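PDB 5IYS: phytoene synthase from Enterococcus hirae, which probably catalyses the head-to-head condensation of two isoprenoid diphosphates and binds magnesium ions and a farnesyl thiodiphosphate inhibitor in its helical core. Local coordinates for residues 16-21 with 85-90; 123-128 with 214-219; 143-146 with 150-153; 176-181 with 195-200; 208-213 with 259-264. All coordinates share one frame; numbering follows the deposited sequence.

Contact 1 of 5, residues 16-21 with 85-90; sequences FAYCES and NDPVWR
Apolar contact carries all of the pairing between Y18 and C19 of helix 13-26 and P87 and V88, which open helix 87-98; no hydrogen bond passes between the two segments. P87 sets its CB-CG edge over one face of the Y18 ring as a CH-pi contact: its CG sits 4.1 Å from the ring centroid and only 6° off the normal, while CB rests 3.9 Å from Y18 CD2. V88 meets the same ring at its rim, where CG2 comes to 3.5 Å from Y18 CE2, near the ring plane. The two residues thus take a face and an edge of one tyrosine, which points its CB toward 85-90; CG anti to the backbone N (chi1 173°) then brings the ring over P87. C19 adds a looser touch, its SG 4.2 Å from V88 CG2. This is plain helix-to-helix packing in the all-alpha squalene/phytoene synthase fold, made where the start of one helix meets the middle of another, away from the metal site. Polar interactions stay within 85-90 or reach beyond it. D86 is the N-cap of helix 87-98: its OD1 accepts from W89 N at 3.3 Å and, more weakly, from V88 N, holding the first turn on which P87 and V88 ride. The other carboxylate oxygen, OD2, forms a salt bridge with R54 of helix 39-60, a helix that also touches Y18 and V88. R90 donates from NH1 to N85 OD1 at 2.9 Å, the acceptor lying near the guanidinium plane, and its NH2 pairs with D15 just ahead of segment 16-21.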
# COMPACT_ATOMS: atom_id res chain seq x y z
N PHE A 16 15.28 5.86 -13.32
CA PHE A 16 15.16 4.89 -12.22
C PHE A 16 15.76 5.42 -10.93
O PHE A 16 15.19 5.24 -9.87
CB PHE A 16 15.80 3.56 -12.61
CG PHE A 16 14.91 2.71 -13.47
CD1 PHE A 16 13.68 2.30 -12.97
CD2 PHE A 16 15.20 2.50 -14.81
CE1 PHE A 16 12.83 1.51 -13.75
CE2 PHE A 16 14.29 1.79 -15.64
CZ PHE A 16 13.08 1.36 -15.12
N ALA A 17 16.83 6.20 -11.04
CA ALA A 17 17.41 6.85 -9.84
C ALA A 17 16.43 7.84 -9.25
O ALA A 17 16.25 7.90 -8.03
CB ALA A 17 18.75 7.53 -10.14
N TYR A 18 15.74 8.58 -10.12
CA TYR A 18 14.72 9.50 -9.65
C TYR A 18 13.66 8.78 -8.81
O TYR A 18 13.28 9.23 -7.72
CB TYR A 18 14.08 10.21 -10.84
CG TYR A 18 12.90 11.05 -10.48
CD1 TYR A 18 13.05 12.41 -10.21
CD2 TYR A 18 11.62 10.52 -10.48
CE1 TYR A 18 11.95 13.20 -9.91
CE2 TYR A 18 10.52 11.30 -10.19
CZ TYR A 18 10.69 12.64 -9.92
OH TYR A 18 9.57 13.38 -9.62
N CYS A 19 13.12 7.69 -9.36
CA CYS A 19 12.19 6.86 -8.61
C CYS A 19 12.76 6.24 -7.32
O CYS A 19 12.08 6.22 -6.30
CB CYS A 19 11.58 5.77 -9.52
SG CYS A 19 10.79 6.42 -11.02
N GLU A 20 13.98 5.71 -7.37
CA GLU A 20 14.59 5.13 -6.16
C GLU A 20 14.66 6.14 -5.03
O GLU A 20 14.40 5.86 -3.85
CB GLU A 20 16.00 4.59 -6.44
CG GLU A 20 16.63 3.94 -5.20
CD GLU A 20 17.75 2.97 -5.50
OE1 GLU A 20 17.99 2.69 -6.70
OE2 GLU A 20 18.32 2.46 -4.51
N SER A 21 15.01 7.38 -5.38
CA SER A 21 15.15 8.36 -4.34
C SER A 21 13.78 8.66 -3.73
O SER A 21 13.65 8.88 -2.52
CB SER A 21 15.80 9.61 -4.95
OG SER A 21 15.87 10.60 -3.96
N ASN A 85 6.78 12.33 -21.65
CA ASN A 85 8.24 12.50 -21.62
C ASN A 85 8.55 13.06 -20.23
O ASN A 85 8.51 14.28 -20.04
CB ASN A 85 8.72 13.44 -22.74
CG ASN A 85 10.18 13.24 -23.10
OD1 ASN A 85 10.90 12.42 -22.51
ND2 ASN A 85 10.62 13.95 -24.13
N ASP A 86 8.70 12.16 -19.25
CA ASP A 86 8.61 12.47 -17.82
C ASP A 86 9.28 11.28 -17.10
O ASP A 86 9.07 10.15 -17.52
CB ASP A 86 7.13 12.52 -17.42
CG ASP A 86 6.90 12.44 -15.91
OD1 ASP A 86 7.29 11.44 -15.25
OD2 ASP A 86 6.24 13.34 -15.38
N PRO A 87 10.13 11.53 -16.10
CA PRO A 87 10.99 10.46 -15.56
C PRO A 87 10.21 9.22 -15.11
O PRO A 87 10.69 8.11 -15.31
CB PRO A 87 11.67 11.09 -14.34
CG PRO A 87 11.09 12.46 -14.19
CD PRO A 87 10.32 12.82 -15.42
N VAL A 88 9.10 9.44 -14.40
CA VAL A 88 8.32 8.35 -13.86
C VAL A 88 7.70 7.55 -14.98
O VAL A 88 7.79 6.33 -15.00
CB VAL A 88 7.24 8.84 -12.87
CG1 VAL A 88 6.33 7.68 -12.41
CG2 VAL A 88 7.88 9.45 -11.65
N TRP A 89 7.21 8.25 -15.99
CA TRP A 89 6.59 7.57 -17.13
C TRP A 89 7.60 6.88 -18.03
O TRP A 89 7.35 5.76 -18.48
CB TRP A 89 5.74 8.56 -17.96
CG TRP A 89 4.46 8.93 -17.26
CD1 TRP A 89 4.13 10.14 -16.73
CD2 TRP A 89 3.37 8.04 -16.95
NE1 TRP A 89 2.88 10.09 -16.16
CE2 TRP A 89 2.40 8.80 -16.26
CE3 TRP A 89 3.13 6.68 -17.17
CZ2 TRP A 89 1.17 8.26 -15.86
CZ3 TRP A 89 1.92 6.13 -16.76
CH2 TRP A 89 0.97 6.91 -16.07
N ARG A 90 8.81 7.45 -18.13
CA ARG A 90 9.88 6.81 -18.90
C ARG A 90 10.38 5.53 -18.21
O ARG A 90 10.53 4.46 -18.85
CB ARG A 90 11.06 7.76 -19.17
CG ARG A 90 10.78 8.81 -20.30
CD ARG A 90 12.00 9.63 -20.61
NE ARG A 90 12.62 10.17 -19.41
CZ ARG A 90 12.59 11.46 -19.06
NH1 ARG A 90 11.99 12.33 -19.85
NH2 ARG A 90 13.17 11.87 -17.93

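Contact 2 of 5, residues 123-128 with 214-219; sequences ETRKDL and ESLAKQ
At the N-terminal end of helix 125-143, inside the squalene/phytoene synthase fold, R125 reaches across to helix 207-227 and meets S215, L216 and Q219. Its guanidinium is the centre of the contact. NH2 donates to S215 OG over 2.8 Å with an N-H...O angle of 157°, and the hydroxyl lies 9° out of the guanidinium plane, so the bond is made at the edge of the group. One face is covered by L216, whose CD1 stands over the centre, 4.1 Å from R125 NE; the two side chains run past each other in opposite directions. Q219 adds a looser touch, its CB 4.2 Å from R125 NH1. The arginine chain bends at chi2 (-143°) and is otherwise extended beyond that point, which carries the charged end to the serine. Its strongest polar partner is D189 of helix 187-193, bound through NE as a salt bridge, so bonds at both NE and NH2 should limit rotation of the group. Behind R125 the backbone is secured by T124 and D127. T124 OG1 accepts from D127 N at 3.0 Å, and D127 OD2 receives T124 N at 3.0 Å on its anti lone pair as well as the T124 hydroxyl from above the carboxylate plane at 2.6 Å. L216 also packs on L167 and L171 of helix 155-172, which joins the contact to the helix carrying N169, a magnesium ligand. The reciprocal side-chain bonds of T124 and D127 make a capping box, the classic start of an alpha helix.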
# COMPACT_ATOMS: atom_id res chain seq x y z
N GLU A 123 -20.07 3.67 4.70
CA GLU A 123 -21.21 3.28 5.52
C GLU A 123 -21.07 1.84 6.01
O GLU A 123 -21.33 1.54 7.18
CB GLU A 123 -22.53 3.52 4.78
CG GLU A 123 -22.47 4.69 3.79
CD GLU A 123 -23.64 5.66 3.88
OE1 GLU A 123 -24.28 5.90 2.83
OE2 GLU A 123 -23.90 6.22 4.97
N THR A 124 -20.52 0.98 5.16
CA THR A 124 -20.41 -0.44 5.52
C THR A 124 -18.96 -0.94 5.37
O THR A 124 -18.16 -0.29 4.72
CB THR A 124 -21.33 -1.28 4.63
OG1 THR A 124 -20.91 -1.11 3.27
CG2 THR A 124 -22.78 -0.80 4.73
N ARG A 125 -18.68 -2.15 5.86
CA ARG A 125 -17.39 -2.79 5.62
C ARG A 125 -17.23 -3.18 4.15
O ARG A 125 -16.13 -3.21 3.63
CB ARG A 125 -17.23 -4.04 6.49
CG ARG A 125 -16.96 -3.70 7.94
CD ARG A 125 -15.98 -4.68 8.58
NE ARG A 125 -15.82 -4.43 10.01
CZ ARG A 125 -15.27 -5.27 10.88
NH1 ARG A 125 -14.83 -6.46 10.48
NH2 ARG A 125 -15.20 -4.94 12.17
N LYS A 126 -18.35 -3.50 3.50
CA LYS A 126 -18.31 -3.70 2.05
C LYS A 126 -17.81 -2.45 1.33
O LYS A 126 -17.02 -2.55 0.38
CB LYS A 126 -19.71 -4.05 1.54
CG LYS A 126 -19.73 -4.69 0.16
CD LYS A 126 -20.78 -5.81 0.13
CE LYS A 126 -21.27 -6.11 -1.29
NZ LYS A 126 -22.59 -6.81 -1.30
N ASP A 127 -18.34 -1.30 1.73
CA ASP A 127 -17.91 -0.03 1.15
C ASP A 127 -16.42 0.15 1.40
O ASP A 127 -15.66 0.59 0.52
CB ASP A 127 -18.66 1.16 1.75
CG ASP A 127 -20.12 1.22 1.34
OD1 ASP A 127 -20.40 1.12 0.13
OD2 ASP A 127 -20.98 1.31 2.24
N LEU A 128 -16.01 -0.13 2.63
CA LEU A 128 -14.62 0.10 3.00
C LEU A 128 -13.73 -0.87 2.22
O LEU A 128 -12.64 -0.51 1.78
CB LEU A 128 -14.39 -0.09 4.50
CG LEU A 128 -12.96 0.16 5.04
CD1 LEU A 128 -12.39 1.52 4.61
CD2 LEU A 128 -12.90 0.04 6.56
N GLU A 214 -9.89 -3.67 17.48
CA GLU A 214 -9.52 -5.08 17.47
C GLU A 214 -10.33 -5.91 16.50
O GLU A 214 -9.79 -6.83 15.89
CB GLU A 214 -9.52 -5.67 18.87
CG GLU A 214 -8.33 -5.20 19.72
CD GLU A 214 -7.00 -5.80 19.29
OE1 GLU A 214 -6.93 -6.62 18.34
OE2 GLU A 214 -5.97 -5.41 19.86
N SER A 215 -11.60 -5.56 16.31
CA SER A 215 -12.39 -6.25 15.31
C SER A 215 -11.77 -6.08 13.93
O SER A 215 -11.77 -7.01 13.11
CB SER A 215 -13.81 -5.69 15.26
OG SER A 215 -14.61 -6.49 14.41
N LEU A 216 -11.47 -4.83 13.59
CA LEU A 216 -10.88 -4.54 12.27
C LEU A 216 -9.46 -5.10 12.17
O LEU A 216 -9.06 -5.58 11.11
CB LEU A 216 -10.89 -3.03 12.03
CG LEU A 216 -10.75 -2.53 10.59
CD1 LEU A 216 -11.90 -3.10 9.76
CD2 LEU A 216 -10.74 -1.00 10.52
N ALA A 217 -8.71 -5.10 13.27
CA ALA A 217 -7.36 -5.65 13.25
C ALA A 217 -7.36 -7.15 12.99
O ALA A 217 -6.58 -7.67 12.19
CB ALA A 217 -6.61 -5.30 14.54
N LYS A 218 -8.32 -7.82 13.60
CA LYS A 218 -8.51 -9.25 13.36
C LYS A 218 -8.80 -9.49 11.88
O LYS A 218 -8.19 -10.37 11.29
CB LYS A 218 -9.64 -9.80 14.23
CG LYS A 218 -10.04 -11.23 13.89
CD LYS A 218 -11.57 -11.32 13.80
CE LYS A 218 -12.10 -12.73 14.06
NZ LYS A 218 -12.61 -13.37 12.81
N GLN A 219 -9.66 -8.69 11.27
CA GLN A 219 -9.94 -8.82 9.85
C GLN A 219 -8.67 -8.61 9.02
O GLN A 219 -8.42 -9.37 8.09
CB GLN A 219 -10.97 -7.79 9.38
CG GLN A 219 -11.40 -7.99 7.93
CD GLN A 219 -11.83 -9.42 7.63
OE1 GLN A 219 -11.90 -9.84 6.47
NE2 GLN A 219 -12.05 -10.21 8.67

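Contact 3 of 5, residues 143-146 with 150-153; sequences LLPL and RPAD
L144 and P151 bring the backbone closest, their CA atoms 5.4 Å apart, as the chain doubles back within the link between helices 125-143 and 155-172. Residues 144-146 still follow helical backbone angles, but the hydrogen-bonding pattern of the helix has ended, whereas 151-153 form a 3-10 turn in which D153 N donates to R150 O. P151 fills the bend: its ring is pressed against both L144 and P145. P151 CB lies 3.8 Å from L144 CB, and L144 CD1 slides past to come 3.5 Å from P151 O, a van der Waals touch of a methyl on a carbonyl. The next ring atom, P151 CG, packs 3.6 Å from P145 CA and 3.8 Å from P145 CG, the two pyrrolidine rings crossing at about a right angle. The turn sits by the pocket of the bound farnesyl thiodiphosphates in the squalene/phytoene synthase fold: L143, immediately before this packing, touches both of them, and the side chain of L144 is about 5 Å from one. L144 also rests on I154 and P145 on M101, extending the apolar packing.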
# COMPACT_ATOMS: atom_id res chain seq x y z
N LEU A 143 1.98 -4.57 -9.23
CA LEU A 143 3.24 -5.28 -8.98
C LEU A 143 3.28 -6.76 -9.35
O LEU A 143 4.36 -7.35 -9.49
CB LEU A 143 3.62 -5.15 -7.50
CG LEU A 143 3.85 -3.71 -7.03
CD1 LEU A 143 4.16 -3.70 -5.53
CD2 LEU A 143 5.00 -3.08 -7.79
N LEU A 144 2.12 -7.40 -9.45
CA LEU A 144 2.11 -8.85 -9.63
C LEU A 144 2.97 -9.34 -10.79
O LEU A 144 3.62 -10.38 -10.69
CB LEU A 144 0.68 -9.34 -9.84
CG LEU A 144 -0.08 -9.90 -8.62
CD1 LEU A 144 -1.45 -10.54 -9.00
CD2 LEU A 144 0.80 -10.91 -7.89
N PRO A 145 2.96 -8.62 -11.93
CA PRO A 145 3.71 -9.18 -13.05
C PRO A 145 5.22 -9.15 -12.78
O PRO A 145 5.97 -9.83 -13.48
CB PRO A 145 3.35 -8.24 -14.21
CG PRO A 145 2.01 -7.67 -13.83
CD PRO A 145 2.16 -7.46 -12.34
N LEU A 146 5.66 -8.40 -11.79
CA LEU A 146 7.08 -8.49 -11.40
C LEU A 146 7.42 -9.70 -10.55
O LEU A 146 8.60 -9.93 -10.25
CB LEU A 146 7.57 -7.22 -10.69
CG LEU A 146 7.16 -5.90 -11.35
CD1 LEU A 146 7.45 -4.68 -10.46
CD2 LEU A 146 7.87 -5.74 -12.66
N ARG A 150 2.54 -15.93 -13.80
CA ARG A 150 1.21 -15.58 -14.31
C ARG A 150 0.42 -14.88 -13.23
O ARG A 150 -0.13 -15.53 -12.34
CB ARG A 150 0.41 -16.80 -14.79
CG ARG A 150 -0.92 -16.38 -15.47
CD ARG A 150 -1.43 -17.44 -16.45
NE ARG A 150 -2.77 -17.15 -16.98
CZ ARG A 150 -3.89 -17.39 -16.32
NH1 ARG A 150 -3.84 -17.86 -15.08
NH2 ARG A 150 -5.07 -17.09 -16.87
N PRO A 151 0.39 -13.54 -13.30
CA PRO A 151 -0.41 -12.78 -12.35
C PRO A 151 -1.86 -13.24 -12.17
O PRO A 151 -2.39 -13.17 -11.06
CB PRO A 151 -0.32 -11.34 -12.88
CG PRO A 151 0.93 -11.33 -13.71
CD PRO A 151 1.01 -12.69 -14.32
N ALA A 152 -2.53 -13.64 -13.25
CA ALA A 152 -3.93 -14.08 -13.15
C ALA A 152 -4.16 -15.19 -12.12
O ALA A 152 -5.19 -15.19 -11.44
CB ALA A 152 -4.52 -14.47 -14.51
N ASP A 153 -3.14 -16.01 -11.88
CA ASP A 153 -3.22 -17.13 -10.93
C ASP A 153 -3.52 -16.66 -9.50
O ASP A 153 -4.11 -17.39 -8.70
CB ASP A 153 -1.93 -17.95 -10.91
CG ASP A 153 -1.75 -18.77 -12.18
OD1 ASP A 153 -2.69 -18.78 -13.00
OD2 ASP A 153 -0.65 -19.33 -12.39

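Contact 4 of 5, residues 176-181 with 195-200; sequences EDYQMG and VATTML
One face of the Y178 phenol ring is taken by both T197 and L200. L200 CB lies over it as a CH-pi contact, 4.2 Å from the ring centroid and 22° off the normal, displaced toward the CG end of the ring. T197 O stands over the same face at the hydroxyl end, 4.0 Å from Y178 CZ. The ring therefore spans from T197, where the 3-10 segment begins, to L200, both side chains crossing the tyrosine at about a right angle. L200 adds a second touch with its branch, CD1 coming to 3.8 Å from Y178 CD1. The only hydrogen bond between the segments is weak: T197 OG1 donates to Y178 OH over 3.5 Å. With CG anti to the backbone N (chi1 -177°), Y178 extends from the last turn of helix 174-179 toward 195-200. That helix stops in a Schellman motif, where G181 takes positive phi (90°) and its N donates to Y178 O. The contact joins this helix end to the link between helices 187-193 and 207-227 in the squalene/phytoene synthase fold; the Y178 side chain is about 9 Å from that of D173, a magnesium-binding residue whose metal is absent from this chain. L200 also packs on L209 of helix 207-227, while its O is buried with no partner in the model.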
# COMPACT_ATOMS: atom_id res chain seq x y z
N GLU A 176 -4.92 11.22 13.54
CA GLU A 176 -4.44 12.16 12.52
C GLU A 176 -5.47 12.28 11.40
O GLU A 176 -5.79 13.39 10.95
CB GLU A 176 -3.07 11.74 11.96
CG GLU A 176 -1.87 12.49 12.59
CD GLU A 176 -0.74 11.58 13.09
OE1 GLU A 176 -0.28 10.71 12.30
OE2 GLU A 176 -0.27 11.74 14.25
N ASP A 177 -6.08 11.15 11.02
CA ASP A 177 -7.12 11.18 9.97
C ASP A 177 -8.31 12.05 10.40
O ASP A 177 -8.75 12.93 9.66
CB ASP A 177 -7.60 9.76 9.65
CG ASP A 177 -6.64 9.01 8.73
OD1 ASP A 177 -5.77 9.66 8.13
OD2 ASP A 177 -6.74 7.77 8.63
N TYR A 178 -8.82 11.78 11.59
CA TYR A 178 -9.98 12.52 12.08
C TYR A 178 -9.69 14.01 12.12
O TYR A 178 -10.57 14.83 11.82
CB TYR A 178 -10.42 12.05 13.46
CG TYR A 178 -11.66 12.76 13.95
CD1 TYR A 178 -12.90 12.51 13.37
CD2 TYR A 178 -11.59 13.72 14.95
CE1 TYR A 178 -14.03 13.17 13.80
CE2 TYR A 178 -12.72 14.39 15.39
CZ TYR A 178 -13.93 14.10 14.81
OH TYR A 178 -15.06 14.77 15.23
N GLN A 179 -8.49 14.36 12.58
CA GLN A 179 -8.05 15.75 12.64
C GLN A 179 -8.21 16.39 11.28
O GLN A 179 -8.42 17.60 11.18
CB GLN A 179 -6.57 15.84 13.01
CG GLN A 179 -6.27 15.76 14.49
CD GLN A 179 -4.80 16.05 14.79
OE1 GLN A 179 -3.91 15.77 13.98
NE2 GLN A 179 -4.55 16.60 15.98
N MET A 180 -8.07 15.58 10.24
CA MET A 180 -8.03 16.05 8.87
C MET A 180 -9.43 16.08 8.27
O MET A 180 -9.59 16.46 7.12
CB MET A 180 -7.17 15.13 8.01
CG MET A 180 -5.68 15.15 8.33
SD MET A 180 -4.98 16.82 8.43
CE MET A 180 -3.34 16.44 9.06
N GLY A 181 -10.42 15.65 9.04
CA GLY A 181 -11.77 15.51 8.52
C GLY A 181 -12.13 14.17 7.91
O GLY A 181 -13.19 14.01 7.29
N VAL A 195 -19.18 3.32 19.41
CA VAL A 195 -18.18 4.38 19.36
C VAL A 195 -18.82 5.69 18.91
O VAL A 195 -19.52 5.73 17.92
CB VAL A 195 -17.03 4.05 18.37
CG1 VAL A 195 -16.02 5.19 18.32
CG2 VAL A 195 -16.35 2.75 18.81
N ALA A 196 -18.51 6.77 19.62
CA ALA A 196 -18.94 8.10 19.22
C ALA A 196 -17.74 8.77 18.60
O ALA A 196 -16.61 8.50 18.99
CB ALA A 196 -19.42 8.89 20.44
N THR A 197 -17.99 9.64 17.62
CA THR A 197 -16.87 10.16 16.84
C THR A 197 -15.99 11.02 17.74
O THR A 197 -14.81 11.25 17.47
CB THR A 197 -17.31 10.93 15.57
OG1 THR A 197 -17.43 12.32 15.88
CG2 THR A 197 -18.61 10.40 15.00
N THR A 198 -16.55 11.42 18.88
CA THR A 198 -15.82 12.19 19.85
C THR A 198 -14.64 11.40 20.43
O THR A 198 -13.61 11.96 20.80
CB THR A 198 -16.76 12.67 20.97
OG1 THR A 198 -16.35 13.97 21.39
CG2 THR A 198 -16.77 11.70 22.15
N MET A 199 -14.80 10.09 20.48
CA MET A 199 -13.74 9.23 21.00
C MET A 199 -12.50 9.25 20.10
O MET A 199 -11.44 8.74 20.49
CB MET A 199 -14.26 7.80 21.12
CG MET A 199 -15.56 7.65 21.87
SD MET A 199 -15.98 5.91 22.14
CE MET A 199 -17.45 6.12 23.16
N LEU A 200 -12.64 9.79 18.90
CA LEU A 200 -11.62 9.69 17.86
C LEU A 200 -10.55 10.76 18.04
O LEU A 200 -9.53 10.73 17.37
CB LEU A 200 -12.21 9.80 16.46
CG LEU A 200 -13.25 8.77 16.01
CD1 LEU A 200 -13.52 8.92 14.51
CD2 LEU A 200 -12.80 7.35 16.37

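Contact 5 of 5, residues 208-213 with 259-264; sequences QLVALW and QHYSLF
A Schellman motif ends helix 236-258, and the loop that follows lays Y261 and L263 against helix 207-227 through V210, W213 and L209. H260, with positive phi, is the C-prime residue of that motif; Y261 also has positive phi (63°), and its CB points toward the helix. V210 sits on one face of the phenol ring, CG1 3.7 Å from the centroid and 12° off the normal, a CH-pi contact nearly over the centre. CG2 supports the inner end of the ring, 3.8 Å from Y261 CG. W213 meets the tyrosine differently: the edge of Y261 points at the face of the indole in a T-shaped pair, with planes at 78° and centroids 5.3 Å apart. The closest atoms there are Y261 CE1 and W213 CE3, at 3.6 Å. Farther along, L209 and L263 reach tip to tip, their CD2 atoms 3.7 Å apart. Polar ends find partners outside the two segments: Y261 OH probably bonds to E214 OE2, and W213 NE1 donates to L171 O. Q259 NE2 donates to S262 OG at 2.9 Å, nearly in its amide plane, bracing the loop from within. With no hydrogen bond between the segments, cohesion across them comes from apolar and aromatic packing, while the outside bonds would help fix how the two rings are turned, if the short Y261-E214 pair is a true hydrogen bond.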
# COMPACT_ATOMS: atom_id res chain seq x y z
N GLN A 208 -14.87 0.98 24.09
CA GLN A 208 -15.66 0.71 22.91
C GLN A 208 -14.80 0.78 21.64
O GLN A 208 -14.97 -0.04 20.75
CB GLN A 208 -16.83 1.69 22.78
CG GLN A 208 -17.92 1.54 23.85
CD GLN A 208 -17.50 2.11 25.18
OE1 GLN A 208 -16.55 2.90 25.28
NE2 GLN A 208 -18.18 1.69 26.24
N LEU A 209 -13.94 1.80 21.55
CA LEU A 209 -13.08 1.96 20.36
C LEU A 209 -11.99 0.88 20.28
O LEU A 209 -11.57 0.48 19.18
CB LEU A 209 -12.50 3.38 20.27
CG LEU A 209 -11.61 3.75 19.08
CD1 LEU A 209 -12.35 3.65 17.73
CD2 LEU A 209 -11.06 5.15 19.29
N VAL A 210 -11.58 0.36 21.43
CA VAL A 210 -10.63 -0.76 21.42
C VAL A 210 -11.28 -2.00 20.82
O VAL A 210 -10.71 -2.67 19.96
CB VAL A 210 -10.03 -1.04 22.81
CG1 VAL A 210 -9.15 -2.30 22.76
CG2 VAL A 210 -9.18 0.16 23.27
N ALA A 211 -12.54 -2.23 21.19
CA ALA A 211 -13.32 -3.33 20.63
C ALA A 211 -13.36 -3.26 19.11
O ALA A 211 -13.11 -4.26 18.43
CB ALA A 211 -14.72 -3.31 21.20
N LEU A 212 -13.74 -2.09 18.60
CA LEU A 212 -13.85 -1.86 17.17
C LEU A 212 -12.49 -2.01 16.48
O LEU A 212 -12.38 -2.77 15.52
CB LEU A 212 -14.40 -0.45 16.91
CG LEU A 212 -14.73 -0.05 15.46
CD1 LEU A 212 -15.56 1.25 15.43
CD2 LEU A 212 -13.47 0.09 14.62
N TRP A 213 -11.48 -1.32 17.00
CA TRP A 213 -10.10 -1.45 16.56
C TRP A 213 -9.70 -2.92 16.41
O TRP A 213 -9.27 -3.37 15.34
CB TRP A 213 -9.16 -0.71 17.52
CG TRP A 213 -7.79 -0.44 16.94
CD1 TRP A 213 -7.35 0.74 16.40
CD2 TRP A 213 -6.68 -1.35 16.89
NE1 TRP A 213 -6.05 0.59 15.96
CE2 TRP A 213 -5.61 -0.66 16.28
CE3 TRP A 213 -6.49 -2.68 17.31
CZ2 TRP A 213 -4.34 -1.24 16.10
CZ3 TRP A 213 -5.26 -3.28 17.07
CH2 TRP A 213 -4.20 -2.56 16.47
N GLN A 259 1.42 0.43 22.62
CA GLN A 259 1.22 1.79 23.12
C GLN A 259 -0.19 1.96 23.66
O GLN A 259 -0.69 3.08 23.82
CB GLN A 259 1.54 2.82 22.03
CG GLN A 259 3.03 2.84 21.62
CD GLN A 259 3.31 3.82 20.48
OE1 GLN A 259 4.45 3.94 20.01
NE2 GLN A 259 2.26 4.44 19.97
N HIS A 260 -0.83 0.83 23.94
CA HIS A 260 -2.15 0.78 24.59
C HIS A 260 -3.23 1.52 23.79
O HIS A 260 -4.08 2.22 24.37
CB HIS A 260 -2.08 1.23 26.06
CG HIS A 260 -0.90 0.70 26.81
ND1 HIS A 260 -0.73 -0.64 27.09
CD2 HIS A 260 0.19 1.33 27.31
CE1 HIS A 260 0.43 -0.82 27.71
NE2 HIS A 260 1.00 0.36 27.85
N TYR A 261 -3.22 1.29 22.48
CA TYR A 261 -4.22 1.85 21.59
C TYR A 261 -4.18 3.38 21.58
O TYR A 261 -5.20 4.04 21.72
CB TYR A 261 -5.60 1.34 21.97
CG TYR A 261 -5.68 -0.17 21.96
CD1 TYR A 261 -5.74 -0.88 20.77
CD2 TYR A 261 -5.46 -0.88 23.13
CE1 TYR A 261 -5.73 -2.27 20.76
CE2 TYR A 261 -5.48 -2.26 23.15
CZ TYR A 261 -5.61 -2.95 21.97
OH TYR A 261 -5.64 -4.33 22.03
N SER A 262 -2.98 3.93 21.49
CA SER A 262 -2.81 5.34 21.15
C SER A 262 -3.38 5.63 19.75
O SER A 262 -3.19 4.84 18.81
CB SER A 262 -1.33 5.71 21.19
OG SER A 262 -0.59 4.84 20.34
N LEU A 263 -4.02 6.79 19.62
CA LEU A 263 -4.67 7.16 18.38
C LEU A 263 -3.78 8.07 17.53
O LEU A 263 -4.00 8.21 16.32
CB LEU A 263 -6.02 7.84 18.66
CG LEU A 263 -7.00 6.99 19.48
CD1 LEU A 263 -8.23 7.78 19.89
CD2 LEU A 263 -7.40 5.70 18.77
N PHE A 264 -2.75 8.63 18.15
CA PHE A 264 -1.83 9.54 17.47
C PHE A 264 -0.40 9.01 17.53
O PHE A 264 -0.07 8.17 18.37
CB PHE A 264 -1.84 10.94 18.09
CG PHE A 264 -3.12 11.68 17.87
CD1 PHE A 264 -4.18 11.53 18.77
CD2 PHE A 264 -3.28 12.52 16.77
CE1 PHE A 264 -5.36 12.22 18.57
CE2 PHE A 264 -4.47 13.18 16.57
CZ PHE A 264 -5.52 13.00 17.44

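Overall arrangement
From the N terminus, contact 1 comes first, closing a largely helical excursion between helices 13-26 and 87-98. Contact 2 then opens at 123-128 and closes at 214-219; contact 3, a short turn before helix 155-172, and contact 4, joining the end of helix 174-179 to the approach of helix 207-227, both fall within that span, one after the other. Contact 5 crosses contact 2: it opens at 208-213, before 214-219, and closes later at 259-264. Both use helix 207-227, and a probable hydrogen bond between E214 and Y261 joins them. Contacts 4 and 5 touch. Contacts 2, 4 and 5 gather on one side of the molecule, with contact 1 opposite contacts 2 and 5.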